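Local coordinates for deferrochelatase (Vibrio cholerae, PDB 5DE0), which binds heme b and probably acts as a dye-decolorizing (DyP-type) peroxidase, at residues A10-A15 with V160-D165; F62-W67 with M72-E77; Y173-R178 with T261-M266. All blocks are in the same frame, centred on the assembly; numbering follows the deposited sequence.

Interaction 1 of 3, residues A10-A15 with V160-D165; sequences AILPEA and VALVAD
Leu12 and Leu162 meet through their branched ends, with Leu12 CD1 3.6 Å from Leu162 CD1. The two side chains cross at about a right angle, and the same methyl of Leu12 lies 3.7 Å from Leu162 CG, so it rests against the fork of the opposing leucine. The other methyl, Leu12 CD2, reaches Leu162 CD1 more loosely at 4.1 Å. Leu12 is turned into this place by a chi1 of -100°, which falls between staggered positions. Beside it, Ile11 contributes its CG2 branch, anti to the backbone N, which stands 4.0 Å from Ala161 CB and 4.2 Å from Leu162 CD2. The contact is small and wholly apolar, with no hydrogen bond from one segment to the other. Polar links one step out hold the backbones that present these side chains: Ile11 O accepts from His234 NE2, Leu12 O from Arg157 NH1, and Ala161 O is bonded to Ser172 OG. Tyr252 of strand 247-253 packs on both Ile11 and Ala161. Ala161 closes helix 155-161, and Leu162 is the first residue to leave helical geometry. The loop leading into strand 18-26 of the N-terminal half thus lies against the C-terminal end of a helix in the other half, an interdomain join within the fold of DyP-type peroxidases, built of two ferredoxin-like α+β halves.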
loop_
_atom_site.group_PDB
_atom_site.type_symbol
_atom_site.label_atom_id
_atom_site.label_comp_id
_atom_site.label_asym_id
_atom_site.label_seq_id
_atom_site.Cartn_x
_atom_site.Cartn_y
_atom_site.Cartn_z
ATOM N N ALA B 10 -20.102 -2.775 5.501
ATOM C CA ALA B 10 -18.747 -2.743 6.048
ATOM C C ALA B 10 -18.712 -2.762 7.576
ATOM O O ALA B 10 -17.720 -3.179 8.170
ATOM C CB ALA B 10 -18.002 -1.519 5.526
ATOM N N ILE B 11 -19.799 -2.326 8.203
ATOM C CA ILE B 11 -19.806 -2.058 9.641
ATOM C C ILE B 11 -19.835 -3.310 10.521
ATOM O O ILE B 11 -18.926 -3.534 11.322
ATOM C CB ILE B 11 -21.008 -1.170 10.016
ATOM C CG1 ILE B 11 -21.007 0.102 9.165
ATOM C CG2 ILE B 11 -20.977 -0.826 11.494
ATOM C CD1 ILE B 11 -22.161 1.032 9.453
ATOM N N LEU B 12 -20.878 -4.119 10.372
ATOM C CA LEU B 12 -21.095 -5.277 11.242
ATOM C C LEU B 12 -20.077 -6.424 11.114
ATOM O O LEU B 12 -19.630 -6.951 12.132
ATOM C CB LEU B 12 -22.510 -5.828 11.024
ATOM C CG LEU B 12 -23.557 -5.417 12.062
ATOM C CD1 LEU B 12 -23.531 -3.915 12.292
ATOM C CD2 LEU B 12 -24.945 -5.873 11.636
ATOM N N PRO B 13 -19.715 -6.831 9.880
ATOM C CA PRO B 13 -18.778 -7.960 9.801
ATOM C C PRO B 13 -17.399 -7.642 10.368
ATOM O O PRO B 13 -17.039 -6.472 10.504
ATOM C CB PRO B 13 -18.677 -8.236 8.294
ATOM C CG PRO B 13 -19.846 -7.558 7.686
ATOM C CD PRO B 13 -20.128 -6.375 8.542
ATOM N N GLU B 14 -16.645 -8.683 10.703
ATOM C CA GLU B 14 -15.264 -8.523 11.133
ATOM C C GLU B 14 -14.437 -7.970 9.981
ATOM O O GLU B 14 -14.680 -8.307 8.822
ATOM C CB GLU B 14 -14.686 -9.856 11.613
ATOM C CG GLU B 14 -15.341 -10.409 12.868
ATOM C CD GLU B 14 -14.848 -9.731 14.130
ATOM O OE1 GLU B 14 -13.795 -9.060 14.076
ATOM O OE2 GLU B 14 -15.513 -9.871 15.177
ATOM N N ALA B 15 -13.469 -7.118 10.300
ATOM C CA ALA B 15 -12.628 -6.499 9.279
ATOM C C ALA B 15 -11.869 -7.544 8.466
ATOM O O ALA B 15 -11.381 -8.534 9.011
ATOM C CB ALA B 15 -11.655 -5.523 9.920
ATOM N N VAL B 160 -24.060 -2.374 19.572
ATOM C CA VAL B 160 -23.047 -1.402 19.972
ATOM C C VAL B 160 -22.833 -0.366 18.864
ATOM O O VAL B 160 -22.704 0.829 19.135
ATOM C CB VAL B 160 -21.700 -2.087 20.322
ATOM C CG1 VAL B 160 -20.555 -1.081 20.312
ATOM C CG2 VAL B 160 -21.788 -2.772 21.673
ATOM N N ALA B 161 -22.819 -0.823 17.615
ATOM C CA ALA B 161 -22.523 0.060 16.488
ATOM C C ALA B 161 -23.753 0.793 15.954
ATOM O O ALA B 161 -23.679 1.979 15.638
ATOM C CB ALA B 161 -21.866 -0.731 15.366
ATOM N N LEU B 162 -24.879 0.093 15.858
ATOM C CA LEU B 162 -26.046 0.627 15.159
ATOM C C LEU B 162 -27.048 1.343 16.063
ATOM O O LEU B 162 -27.321 0.906 17.183
ATOM C CB LEU B 162 -26.767 -0.495 14.411
ATOM C CG LEU B 162 -25.900 -1.358 13.496
ATOM C CD1 LEU B 162 -26.766 -2.309 12.685
ATOM C CD2 LEU B 162 -25.046 -0.486 12.589
ATOM N N VAL B 163 -27.589 2.448 15.557
ATOM C CA VAL B 163 -28.693 3.145 16.210
ATOM C C VAL B 163 -29.914 2.232 16.247
ATOM O O VAL B 163 -30.270 1.620 15.240
ATOM C CB VAL B 163 -29.044 4.464 15.484
ATOM C CG1 VAL B 163 -30.232 5.148 16.155
ATOM C CG2 VAL B 163 -27.837 5.390 15.451
ATOM N N ALA B 164 -30.551 2.137 17.409
ATOM C CA ALA B 164 -31.628 1.174 17.611
ATOM C C ALA B 164 -32.966 1.617 17.015
ATOM O O ALA B 164 -33.680 0.809 16.414
ATOM C CB ALA B 164 -31.791 0.888 19.098
ATOM N N ASP B 165 -33.309 2.892 17.184
ATOM C CA ASP B 165 -34.638 3.377 16.822
ATOM C C ASP B 165 -34.617 4.718 16.092
ATOM O O ASP B 165 -33.582 5.375 16.005
ATOM C CB ASP B 165 -35.502 3.494 18.078
ATOM C CG ASP B 165 -34.882 4.400 19.124
ATOM O OD1 ASP B 165 -35.634 5.080 19.853
ATOM O OD2 ASP B 165 -33.635 4.437 19.212
#

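Interaction 2 of 3, residues F62-W67 with M72-E77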
loop_
_atom_site.group_PDB
_atom_site.type_symbol
_atom_site.label_atom_id
_atom_site.label_comp_id
_atom_site.label_asym_id
_atom_site.label_seq_id
_atom_site.Cartn_x
_atom_site.Cartn_y
_atom_site.Cartn_z
ATOM N N PHE B 62 -20.973 10.710 6.048
ATOM C CA PHE B 62 -20.875 12.143 5.800
ATOM C C PHE B 62 -20.639 12.918 7.092
ATOM O O PHE B 62 -21.165 12.549 8.146
ATOM C CB PHE B 62 -22.144 12.652 5.117
ATOM C CG PHE B 62 -22.506 11.902 3.871
ATOM C CD1 PHE B 62 -23.393 10.838 3.917
ATOM C CD2 PHE B 62 -21.960 12.260 2.646
ATOM C CE1 PHE B 62 -23.729 10.144 2.761
ATOM C CE2 PHE B 62 -22.294 11.569 1.492
ATOM C CZ PHE B 62 -23.178 10.512 1.552
ATOM N N SER B 63 -19.857 13.993 7.006
ATOM C CA SER B 63 -19.559 14.818 8.171
ATOM C C SER B 63 -20.718 15.745 8.524
ATOM O O SER B 63 -21.674 15.868 7.764
ATOM C CB SER B 63 -18.296 15.641 7.932
ATOM O OG SER B 63 -18.502 16.622 6.932
ATOM N N LYS B 64 -20.620 16.389 9.684
ATOM C CA LYS B 64 -21.627 17.337 10.140
ATOM C C LYS B 64 -21.784 18.494 9.157
ATOM O O LYS B 64 -22.908 18.893 8.826
ATOM C CB LYS B 64 -21.261 17.868 11.528
ATOM C CG LYS B 64 -22.058 19.095 11.956
ATOM C CD LYS B 64 -23.530 18.770 12.156
ATOM C CE LYS B 64 -24.285 19.965 12.721
ATOM N NZ LYS B 64 -25.709 19.635 12.995
ATOM N N GLY B 65 -20.655 19.026 8.696
ATOM C CA GLY B 65 -20.662 20.153 7.785
ATOM C C GLY B 65 -21.309 19.842 6.448
ATOM O O GLY B 65 -22.046 20.668 5.905
ATOM N N PHE B 66 -21.047 18.653 5.918
ATOM C CA PHE B 66 -21.599 18.265 4.627
ATOM C C PHE B 66 -23.056 17.833 4.741
ATOM O O PHE B 66 -23.793 17.853 3.754
ATOM C CB PHE B 66 -20.765 17.140 4.005
ATOM C CG PHE B 66 -21.156 16.806 2.587
ATOM C CD1 PHE B 66 -20.682 17.570 1.531
ATOM C CD2 PHE B 66 -21.989 15.726 2.306
ATOM C CE1 PHE B 66 -21.038 17.274 0.218
ATOM C CE2 PHE B 66 -22.346 15.426 0.993
ATOM C CZ PHE B 66 -21.868 16.202 -0.048
ATOM N N TRP B 67 -23.468 17.432 5.938
ATOM C CA TRP B 67 -24.832 16.968 6.133
ATOM C C TRP B 67 -25.837 18.114 6.001
ATOM O O TRP B 67 -27.016 17.882 5.747
ATOM C CB TRP B 67 -24.979 16.283 7.493
ATOM C CG TRP B 67 -26.097 15.281 7.514
ATOM C CD1 TRP B 67 -27.434 15.548 7.572
ATOM C CD2 TRP B 67 -25.978 13.853 7.458
ATOM N NE1 TRP B 67 -28.154 14.379 7.561
ATOM C CE2 TRP B 67 -27.284 13.323 7.491
ATOM C CE3 TRP B 67 -24.896 12.974 7.386
ATOM C CZ2 TRP B 67 -27.533 11.945 7.453
ATOM C CZ3 TRP B 67 -25.143 11.618 7.349
ATOM C CH2 TRP B 67 -26.448 11.113 7.383
ATOM N N MET B 72 -32.616 15.671 4.335
ATOM C CA MET B 72 -32.785 14.894 5.556
ATOM C C MET B 72 -32.113 15.588 6.738
ATOM O O MET B 72 -30.988 16.074 6.631
ATOM C CB MET B 72 -32.222 13.480 5.371
ATOM C CG MET B 72 -31.973 12.720 6.668
ATOM S SD MET B 72 -33.446 12.518 7.694
ATOM C CE MET B 72 -34.525 11.631 6.573
ATOM N N ALA B 73 -32.825 15.650 7.858
ATOM C CA ALA B 73 -32.287 16.225 9.087
ATOM C C ALA B 73 -31.038 15.474 9.545
ATOM O O ALA B 73 -30.910 14.272 9.322
ATOM C CB ALA B 73 -33.338 16.215 10.184
ATOM N N SER B 74 -30.120 16.192 10.179
ATOM C CA SER B 74 -28.880 15.595 10.644
ATOM C C SER B 74 -29.117 14.778 11.908
ATOM O O SER B 74 -30.043 15.061 12.668
ATOM C CB SER B 74 -27.824 16.670 10.901
ATOM O OG SER B 74 -28.025 17.284 12.160
ATOM N N PRO B 75 -28.280 13.745 12.126
ATOM C CA PRO B 75 -28.307 12.957 13.362
ATOM C C PRO B 75 -28.124 13.847 14.583
ATOM O O PRO B 75 -27.308 14.772 14.540
ATOM C CB PRO B 75 -27.119 12.000 13.200
ATOM C CG PRO B 75 -26.923 11.901 11.722
ATOM C CD PRO B 75 -27.252 13.251 11.190
ATOM N N PRO B 76 -28.883 13.575 15.655
ATOM C CA PRO B 76 -28.910 14.391 16.876
ATOM C C PRO B 76 -27.528 14.666 17.471
ATOM O O PRO B 76 -27.277 15.773 17.952
ATOM C CB PRO B 76 -29.746 13.542 17.844
ATOM C CG PRO B 76 -30.642 12.741 16.967
ATOM C CD PRO B 76 -29.803 12.426 15.740
ATOM N N GLU B 77 -26.644 13.673 17.429
ATOM C CA GLU B 77 -25.346 13.775 18.093
ATOM C C GLU B 77 -24.199 14.115 17.141
ATOM O O GLU B 77 -23.058 14.284 17.573
ATOM C CB GLU B 77 -25.028 12.467 18.823
ATOM C CG GLU B 77 -26.144 11.963 19.721
ATOM C CD GLU B 77 -25.746 10.721 20.491
ATOM O OE1 GLU B 77 -24.595 10.661 20.969
ATOM O OE2 GLU B 77 -26.580 9.799 20.607
#
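The backbones approach most closely at Trp67 and Ser74, whose CA atoms are 6.2 Å apart, where the loop 72-77 turns back alongside the short, weakly bonded helix 64-67. Trp67 carries the contact. Its indole NE1 donates to Ala73 O over 3.3 Å in a bent bond, with an N-H...O angle of 137°. The donor stands above the carbonyl plane, 58° out of it and off the lone pairs, and the oxygen is tilted from the indole plane. Pro75 comes from the opposite direction and places CD over one face of the indole, 3.9 Å from the centroid of the five-membered ring and only 18° off its normal, a CH-pi contact. Ser74 fits against the pyrrole side, its CB 3.5 Å from Trp67 CD1. The indole is thereby held by a polar bond and by the Pro75 CD methylene over its face, which together probably restrict its rotation. About one turn earlier, at the start of the helix, Lys64 bends at its second torsion and brings NZ to Ser74 OG at 3.4 Å, a weak hydrogen bond. Ser63 caps this helix, its OG accepting weakly from Phe66 N and also bonded to Val96 O. Around the indole, Phe70 meets the Trp67 ring edge-to-face, while Pro75 touches Tyr173 and Phe290 of the C-terminal half. The arrangement is an N-capped helical turn closed by a tryptophan-proline CH-pi contact; it follows strand 57-62, an edge strand of the N-terminal four-stranded sheet, where Phe62 makes a backbone bond to Phe290 of strand 281-291.

Interaction 3 of 3, residues Y173-R178 with T261-M266. With HEM (protoporphyrin IX containing Fe), chain F.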
loop_
_atom_site.group_PDB
_atom_site.type_symbol
_atom_site.label_atom_id
_atom_site.label_comp_id
_atom_site.label_asym_id
_atom_site.label_seq_id
_atom_site.Cartn_x
_atom_site.Cartn_y
_atom_site.Cartn_z
ATOM N N TYR B 173 -22.604 6.122 14.106
ATOM C CA TYR B 173 -21.665 7.234 14.238
ATOM C C TYR B 173 -20.238 6.748 14.022
ATOM O O TYR B 173 -19.870 5.665 14.474
ATOM C CB TYR B 173 -21.803 7.904 15.605
ATOM C CG TYR B 173 -23.098 8.661 15.782
ATOM C CD1 TYR B 173 -23.212 9.988 15.384
ATOM C CD2 TYR B 173 -24.212 8.048 16.344
ATOM C CE1 TYR B 173 -24.397 10.684 15.544
ATOM C CE2 TYR B 173 -25.402 8.736 16.506
ATOM C CZ TYR B 173 -25.488 10.052 16.105
ATOM O OH TYR B 173 -26.670 10.737 16.264
ATOM N N VAL B 174 -19.442 7.546 13.319
ATOM C CA VAL B 174 -18.094 7.135 12.947
ATOM C C VAL B 174 -17.043 8.147 13.392
ATOM O O VAL B 174 -17.277 9.353 13.371
ATOM C CB VAL B 174 -17.964 6.937 11.419
ATOM C CG1 VAL B 174 -16.801 6.006 11.102
ATOM C CG2 VAL B 174 -19.253 6.390 10.830
ATOM N N MET B 175 -15.885 7.643 13.801
ATOM C CA MET B 175 -14.725 8.486 14.054
ATOM C C MET B 175 -13.511 7.864 13.378
ATOM O O MET B 175 -13.405 6.642 13.288
ATOM C CB MET B 175 -14.473 8.657 15.560
ATOM C CG MET B 175 -14.045 7.381 16.277
ATOM S SD MET B 175 -13.372 7.673 17.924
ATOM C CE MET B 175 -11.866 8.570 17.531
ATOM N N VAL B 176 -12.608 8.703 12.881
ATOM C CA VAL B 176 -11.365 8.209 12.306
ATOM C C VAL B 176 -10.193 9.106 12.703
ATOM O O VAL B 176 -10.320 10.329 12.777
ATOM C CB VAL B 176 -11.453 8.079 10.748
ATOM C CG1 VAL B 176 -12.784 8.583 10.229
ATOM C CG2 VAL B 176 -10.293 8.783 10.051
ATOM N N GLN B 177 -9.061 8.475 12.994
ATOM C CA GLN B 177 -7.819 9.175 13.294
ATOM C C GLN B 177 -6.643 8.396 12.726
ATOM O O GLN B 177 -6.408 7.253 13.120
ATOM C CB GLN B 177 -7.630 9.353 14.801
ATOM C CG GLN B 177 -8.401 10.494 15.437
ATOM C CD GLN B 177 -8.202 10.536 16.943
ATOM O OE1 GLN B 177 -8.497 9.568 17.643
ATOM N NE2 GLN B 177 -7.683 11.653 17.446
ATOM N N ARG B 178 -5.908 9.001 11.800
ATOM C CA ARG B 178 -4.705 8.362 11.284
ATOM C C ARG B 178 -3.535 8.633 12.215
ATOM O O ARG B 178 -3.126 9.780 12.397
ATOM C CB ARG B 178 -4.376 8.845 9.870
ATOM C CG ARG B 178 -3.189 8.117 9.266
ATOM C CD ARG B 178 -3.189 8.162 7.747
ATOM N NE ARG B 178 -2.814 9.469 7.220
ATOM C CZ ARG B 178 -1.562 9.903 7.129
ATOM N NH1 ARG B 178 -0.561 9.138 7.542
ATOM N NH2 ARG B 178 -1.310 11.107 6.631
ATOM N N THR B 261 -16.049 10.695 25.044
ATOM C CA THR B 261 -15.620 10.368 26.399
ATOM C C THR B 261 -14.226 9.747 26.407
ATOM O O THR B 261 -13.375 10.127 27.213
ATOM C CB THR B 261 -16.605 9.406 27.087
ATOM O OG1 THR B 261 -17.927 9.957 27.029
ATOM C CG2 THR B 261 -16.213 9.194 28.541
ATOM N N MET B 262 -13.999 8.796 25.505
ATOM C CA MET B 262 -12.701 8.136 25.391
ATOM C C MET B 262 -11.605 9.114 24.979
ATOM O O MET B 262 -10.498 9.080 25.515
ATOM C CB MET B 262 -12.765 6.983 24.385
ATOM C CG MET B 262 -13.696 5.852 24.779
ATOM S SD MET B 262 -13.832 4.614 23.477
ATOM C CE MET B 262 -15.079 3.534 24.161
ATOM N N LEU B 263 -11.919 9.985 24.025
ATOM C CA LEU B 263 -10.948 10.953 23.523
ATOM C C LEU B 263 -10.597 12.004 24.576
ATOM O O LEU B 263 -9.438 12.395 24.712
ATOM C CB LEU B 263 -11.476 11.629 22.255
ATOM C CG LEU B 263 -11.454 10.774 20.986
ATOM C CD1 LEU B 263 -12.218 11.455 19.861
ATOM C CD2 LEU B 263 -10.021 10.485 20.561
ATOM N N GLU B 264 -11.601 12.461 25.316
ATOM C CA GLU B 264 -11.378 13.430 26.385
ATOM C C GLU B 264 -10.597 12.800 27.533
ATOM O O GLU B 264 -9.877 13.487 28.263
ATOM C CB GLU B 264 -12.707 13.994 26.889
ATOM C CG GLU B 264 -13.334 15.021 25.957
ATOM C CD GLU B 264 -14.697 15.486 26.424
ATOM O OE1 GLU B 264 -15.233 14.899 27.387
ATOM O OE2 GLU B 264 -15.232 16.443 25.826
ATOM N N SER B 265 -10.744 11.488 27.684
ATOM C CA SER B 265 -9.999 10.744 28.692
ATOM C C SER B 265 -8.555 10.531 28.246
ATOM O O SER B 265 -7.629 10.585 29.055
ATOM C CB SER B 265 -10.672 9.398 28.970
ATOM O OG SER B 265 -9.922 8.630 29.893
ATOM N N MET B 266 -8.370 10.299 26.950
ATOM C CA MET B 266 -7.046 10.038 26.395
ATOM C C MET B 266 -6.188 11.295 26.327
ATOM O O MET B 266 -4.984 11.247 26.573
ATOM C CB MET B 266 -7.161 9.426 24.995
ATOM C CG MET B 266 -7.557 7.960 24.977
ATOM S SD MET B 266 -7.757 7.342 23.298
ATOM C CE MET B 266 -6.152 7.733 22.603
HETATM C CHA HEM F . -8.162 -1.481 23.191
HETATM C CHB HEM F . -10.474 2.576 21.877
HETATM C CHC HEM F . -6.423 4.251 19.768
HETATM C CHD HEM F . -4.422 -0.132 20.327
HETATM C C1A HEM F . -9.142 -0.528 23.024
HETATM C C2A HEM F . -10.505 -0.605 23.512
HETATM C C3A HEM F . -11.141 0.513 23.146
HETATM C C4A HEM F . -10.205 1.339 22.415
HETATM C CMA HEM F . -12.612 0.879 23.442
HETATM C CAA HEM F . -11.106 -1.779 24.316
HETATM C CBA HEM F . -11.187 -1.374 25.787
HETATM C CGA HEM F . -11.614 -2.550 26.621
HETATM O O1A HEM F . -10.753 -3.419 26.914
HETATM O O2A HEM F . -12.813 -2.612 26.994
HETATM C C1B HEM F . -9.560 3.409 21.273
HETATM C C2B HEM F . -9.779 4.803 20.957
HETATM C C3B HEM F . -8.680 5.278 20.372
HETATM C C4B HEM F . -7.700 4.200 20.298
HETATM C CMB HEM F . -11.069 5.607 21.233
HETATM C CAB HEM F . -8.553 6.742 19.893
HETATM C CBB HEM F . -7.471 7.195 19.262
HETATM C C1C HEM F . -5.529 3.201 19.700
HETATM C C2C HEM F . -4.222 3.220 19.069
HETATM C C3C HEM F . -3.673 2.000 19.226
HETATM C C4C HEM F . -4.616 1.184 19.965
HETATM C CMC HEM F . -3.627 4.456 18.353
HETATM C CAC HEM F . -2.300 1.448 18.766
HETATM C CBC HEM F . -1.339 2.175 18.189
HETATM C C1D HEM F . -5.165 -0.857 21.235
HETATM C C2D HEM F . -4.724 -2.061 21.901
HETATM C C3D HEM F . -5.895 -2.487 22.796
HETATM C C4D HEM F . -6.925 -1.494 22.582
HETATM C CMD HEM F . -3.364 -2.776 21.748
HETATM C CAD HEM F . -5.951 -3.711 23.732
HETATM C CBD HEM F . -6.439 -4.942 22.977
HETATM C CGD HEM F . -7.860 -4.739 22.524
HETATM O O1D HEM F . -8.065 -4.378 21.336
HETATM O O2D HEM F . -8.792 -4.940 23.345
HETATM N NA HEM F . -8.996 0.673 22.359
HETATM N NB HEM F . -8.283 3.075 20.859
HETATM N NC HEM F . -5.732 1.944 20.236
HETATM N ND HEM F . -6.456 -0.560 21.662
HETATM FE FE HEM F . -7.322 1.299 21.354
#
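Met175 and Leu263 reach toward each other tip to tip, joining strand 172-181 to helix 257-266, a helix packed against the face of the antiparallel sheet in the C-terminal, ferredoxin-like half of the DyP fold. The close part is this pair: Met175 CE lies 3.7 Å from Leu263 CD1 and 4.0 Å from Leu263 CD2, put there by a bend at the last torsion of the methionine (chi3 -66°). Beside it Gln177 slides past Leu263 in the opposite direction, its OE1 3.4 Å from Leu263 CD2. That carbonyl oxygen is buried without a polar partner in the model. The backbones themselves stay well apart, 10.5 Å between the CA atoms of Met175 and Leu263, so the side chains bridge the gap. The outer flank is partly exposed, Arg178 pairing with Asp129 and Asp244 and Glu264 with Lys260. Toward the heme, strand and helix both line the pocket. Gln177 OE1 approaches the vinyl carbon HEM CBB to 3.1 Å, Met262 CE lies 3.7 Å from the porphyrin methyl CMA, and Met266 SD comes within 3.5 Å of HEM CAB, the inner carbon of the same vinyl group.

In the fold
The centres of the three contacts lie 17 to 18 Å apart. Interaction 2 is nested in the loop that interaction 1 closes, and interaction 3 opens only afterwards along the chain. Interaction 1 joins the N-terminal and C-terminal halves, interaction 2 lies within the N-terminal half, and interaction 3 within the C-terminal half beside the heme. Helix 155-161 and strand 172-181 follow each other in sequence, and Val163 CG2 packs 4.3 Å from Tyr173 CE2 between interactions 1 and 3. Tyr173 also ties interactions 2 and 3, its OH lying 3.2 Å from Glu77 N in a probable hydrogen bond, so the strand bordering the heme pocket touches both other contacts.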